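Local coordinates for protein packaging enzyme P4 (Pseudomonas phage phi13, PDB 4BLP) that probably hydrolyses NTPs as a hexameric, RecA-like helicase motor that packages RNA into the phage procapsid, at residues S44-A47 with A48-K51; N117-R120 with A121-L124. All coordinates share one frame; numbering follows the deposited sequence.

Overall arrangement
Both contacts are local, each within one continuous run of the chain, and their centres lie 15 Å apart on the same side of the chain's centre. Contact 1 (44-51) starts a short N-terminal helix; contact 2 (117-124) is a pair of turns in the loop after strand 110-111. They meet through the arginine of contact 2: Arg120 NH1 packs at 3.4 Å from Ser44 CB, and Arg120 NH2 at 3.8 Å from Val50 CG2. Both also touch the second subunit, where Glu41 accepts from Ser44 OG and Asn117 ND2, so the region belongs to a subunit interface. The probable P-loop, around Gly153 to Ser160, forms part of neither contact.

Contact 1 (S44-A47 with A48-K51); sequences STNA and AAVK
Asn46 caps the helix that starts at Ala47: its side-chain OD1 accepts from Ala49 N at 2.9 Å, the N-cap bond. The donor lies in the plane of the amide carbonyl, with a C=O...N angle of 146°. Because CG stands anti to the backbone N (chi1 178°), the amide turns back over the first turn, and OD1 also comes within 3.4 Å of Ala48 CB. The cap thus gives an acceptor to one of the N-H groups that a helix start cannot pair within itself.

Two backbone bonds continue the turn. Val50 N donates to Asn46 O at 3.0 Å, and Lys51 N to Ala47 O at 3.1 Å; Asn46 therefore binds the helix through both its side chain and its main chain.

Van der Waals contact is added by Val50, whose CG2 methyl lies against two carbonyl oxygens, 3.3 Å from Asn46 O and 3.7 Å from Ser44 O. Ser44 OG turns elsewhere, bonded to Asn116 ND2 and to Glu41 of the second subunit.

Helix 47-51 lies well out from the centre of the chain, its buried side, at Val50, packed on the loop residues Met59 and Gln115 and on Val39 of the second subunit.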
loop_
_atom_site.group_PDB
_atom_site.type_symbol
_atom_site.label_atom_id
_atom_site.label_comp_id
_atom_site.label_asym_id
_atom_site.label_seq_id
_atom_site.Cartn_x
_atom_site.Cartn_y
_atom_site.Cartn_z
ATOM N N SER D 44 9.899 -18.871 -13.878
ATOM C CA SER D 44 9.537 -19.731 -12.733
ATOM C C SER D 44 8.494 -20.781 -13.131
ATOM O O SER D 44 8.116 -21.589 -12.286
ATOM C CB SER D 44 9.015 -18.877 -11.575
ATOM O OG SER D 44 7.898 -18.109 -11.996
ATOM N N THR D 45 8.050 -20.798 -14.412
ATOM C CA THR D 45 7.007 -21.736 -14.843
ATOM C C THR D 45 7.537 -22.787 -15.820
ATOM O O THR D 45 6.779 -23.675 -16.216
ATOM C CB THR D 45 5.839 -20.957 -15.479
ATOM O OG1 THR D 45 6.369 -20.231 -16.595
ATOM C CG2 THR D 45 5.166 -19.990 -14.494
ATOM N N ASN D 46 8.803 -22.684 -16.201
ATOM C CA ASN D 46 9.457 -23.570 -17.154
ATOM C C ASN D 46 10.403 -24.500 -16.386
ATOM O O ASN D 46 11.328 -24.029 -15.735
ATOM C CB ASN D 46 10.193 -22.710 -18.224
ATOM C CG ASN D 46 10.931 -23.527 -19.230
ATOM O OD1 ASN D 46 12.035 -23.996 -18.967
ATOM N ND2 ASN D 46 10.334 -23.725 -20.397
ATOM N N ALA D 47 10.150 -25.821 -16.442
ATOM C CA ALA D 47 10.962 -26.824 -15.728
ATOM C C ALA D 47 12.478 -26.716 -16.048
ATOM O O ALA D 47 13.296 -26.811 -15.131
ATOM C CB ALA D 47 10.454 -28.221 -16.071
ATOM N N ALA D 48 12.848 -26.547 -17.332
ATOM C CA ALA D 48 14.261 -26.444 -17.731
ATOM C C ALA D 48 14.943 -25.199 -17.121
ATOM O O ALA D 48 16.087 -25.289 -16.665
ATOM C CB ALA D 48 14.401 -26.418 -19.251
ATOM N N ALA D 49 14.230 -24.060 -17.053
ATOM C CA ALA D 49 14.801 -22.832 -16.484
ATOM C C ALA D 49 14.983 -22.987 -14.990
ATOM O O ALA D 49 16.004 -22.607 -14.455
ATOM C CB ALA D 49 13.881 -21.649 -16.769
ATOM N N VAL D 50 13.983 -23.580 -14.316
ATOM C CA VAL D 50 13.990 -23.706 -12.857
ATOM C C VAL D 50 15.085 -24.689 -12.398
ATOM O O VAL D 50 15.678 -24.502 -11.331
ATOM C CB VAL D 50 12.564 -24.120 -12.397
ATOM C CG1 VAL D 50 12.539 -24.561 -10.935
ATOM C CG2 VAL D 50 11.555 -22.996 -12.631
ATOM N N LYS D 51 15.406 -25.717 -13.217
ATOM C CA LYS D 51 16.422 -26.711 -12.862
ATOM C C LYS D 51 17.846 -26.129 -12.851
ATOM O O LYS D 51 18.741 -26.746 -12.278
ATOM C CB LYS D 51 16.381 -27.889 -13.865
ATOM C CG LYS D 51 15.890 -29.191 -13.292
ATOM C CD LYS D 51 15.893 -30.263 -14.380
ATOM C CE LYS D 51 16.531 -31.528 -13.884
ATOM N NZ LYS D 51 16.417 -32.622 -14.881
#

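Contact 2 (N117-R120 with A121-L124); sequences NVLR and ATPL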
loop_
_atom_site.group_PDB
_atom_site.type_symbol
_atom_site.label_atom_id
_atom_site.label_comp_id
_atom_site.label_asym_id
_atom_site.label_seq_id
_atom_site.Cartn_x
_atom_site.Cartn_y
_atom_site.Cartn_z
ATOM N N ASN D 117 10.617 -14.728 -8.734
ATOM C CA ASN D 117 10.065 -15.230 -7.448
ATOM C C ASN D 117 10.976 -16.283 -6.829
ATOM O O ASN D 117 10.516 -17.334 -6.348
ATOM C CB ASN D 117 8.691 -15.858 -7.709
ATOM C CG ASN D 117 7.648 -14.857 -8.091
ATOM O OD1 ASN D 117 7.794 -13.664 -7.822
ATOM N ND2 ASN D 117 6.557 -15.339 -8.673
ATOM N N VAL D 118 12.285 -16.009 -6.817
ATOM C CA VAL D 118 13.285 -16.975 -6.349
ATOM C C VAL D 118 13.125 -17.367 -4.858
ATOM O O VAL D 118 13.526 -18.465 -4.490
ATOM C CB VAL D 118 14.710 -16.442 -6.649
ATOM C CG1 VAL D 118 15.067 -15.256 -5.744
ATOM C CG2 VAL D 118 15.748 -17.561 -6.543
ATOM N N LEU D 119 12.549 -16.503 -4.025
ATOM C CA LEU D 119 12.415 -16.870 -2.604
ATOM C C LEU D 119 11.132 -17.670 -2.267
ATOM O O LEU D 119 10.877 -17.959 -1.083
ATOM C CB LEU D 119 12.400 -15.568 -1.750
ATOM C CG LEU D 119 13.720 -14.767 -1.791
ATOM C CD1 LEU D 119 13.557 -13.429 -1.040
ATOM C CD2 LEU D 119 14.871 -15.573 -1.166
ATOM N N ARG D 120 10.352 -18.053 -3.289
ATOM C CA ARG D 120 9.025 -18.667 -3.087
ATOM C C ARG D 120 9.033 -19.989 -2.278
ATOM O O ARG D 120 8.006 -20.340 -1.671
ATOM C CB ARG D 120 8.348 -18.910 -4.450
ATOM C CG ARG D 120 9.084 -19.957 -5.320
ATOM C CD ARG D 120 8.343 -20.050 -6.648
ATOM N NE ARG D 120 8.937 -20.999 -7.581
ATOM C CZ ARG D 120 9.890 -20.665 -8.450
ATOM N NH1 ARG D 120 10.385 -19.428 -8.462
ATOM N NH2 ARG D 120 10.339 -21.555 -9.325
ATOM N N ALA D 121 10.151 -20.726 -2.283
ATOM C CA ALA D 121 10.184 -22.022 -1.584
ATOM C C ALA D 121 10.808 -21.885 -0.187
ATOM O O ALA D 121 10.879 -22.870 0.533
ATOM C CB ALA D 121 10.991 -23.028 -2.394
ATOM N N THR D 122 11.273 -20.679 0.159
ATOM C CA THR D 122 11.972 -20.394 1.427
ATOM C C THR D 122 11.390 -19.162 2.082
ATOM O O THR D 122 12.059 -18.117 2.149
ATOM C CB THR D 122 13.489 -20.163 1.138
ATOM O OG1 THR D 122 13.624 -19.125 0.155
ATOM C CG2 THR D 122 14.211 -21.447 0.685
ATOM N N PRO D 123 10.172 -19.295 2.644
ATOM C CA PRO D 123 9.569 -18.152 3.338
ATOM C C PRO D 123 10.328 -17.866 4.631
ATOM O O PRO D 123 10.822 -18.798 5.262
ATOM C CB PRO D 123 8.145 -18.633 3.645
ATOM C CG PRO D 123 8.252 -20.159 3.712
ATOM C CD PRO D 123 9.292 -20.484 2.657
ATOM N N LEU D 124 10.382 -16.580 5.024
ATOM C CA LEU D 124 11.068 -16.124 6.256
ATOM C C LEU D 124 12.506 -16.672 6.299
ATOM O O LEU D 124 12.977 -17.164 7.329
ATOM C CB LEU D 124 10.271 -16.514 7.505
ATOM C CG LEU D 124 8.763 -16.174 7.485
ATOM C CD1 LEU D 124 8.151 -16.507 8.822
ATOM C CD2 LEU D 124 8.521 -14.695 7.115
HETATM O O HOH W 1 13.175 -20.215 -2.488
#
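Leu119 lays its CD2 methyl beside the hydroxyl of Thr122, 4.0 Å from OG1, the two side chains crossing at about a right angle. The hydroxyl reaches back over the preceding turn because OG1 sits between the backbone N and the carbonyl carbon (chi1 55°). It comes 3.8 Å from Leu119 CA.

The main chain closes the same turn, with Thr122 N donating to Leu119 O at 3.0 Å. The donor stands above the carbonyl plane, 53° out of it, away from the lone-pair directions. Two type I beta turns follow one another here, Asn117 to Arg120 and Leu119 to Thr122, overlapping at Leu119 and Arg120 so that the chain coils without forming a regular helix. A water ties the two together: it donates to Val118 O at 2.7 Å, accepts from Ala121 N, and is hydrogen-bonded to Thr122 OG1 at 2.9 Å.

Arg120 fastens the first turn twice. Its backbone N donates to Asn117 O, and its NH1 reaches that same oxygen at 3.0 Å from the opposite face of the carbonyl plane. With CG between the backbone N and the carbonyl carbon (chi1 66°), the extended chain runs back along the turn, bringing the edge of the guanidinium to Asn117 C. The other nitrogens are held as well: NE donates to Val39 O of the second subunit and NH2 to Gln115 OE1. Leu119 packs on Pro74 and Ala69 of strands 73-78 and 65-70, and Thr122 touches Leu67, while Ala121 packs on Val39 of the second subunit.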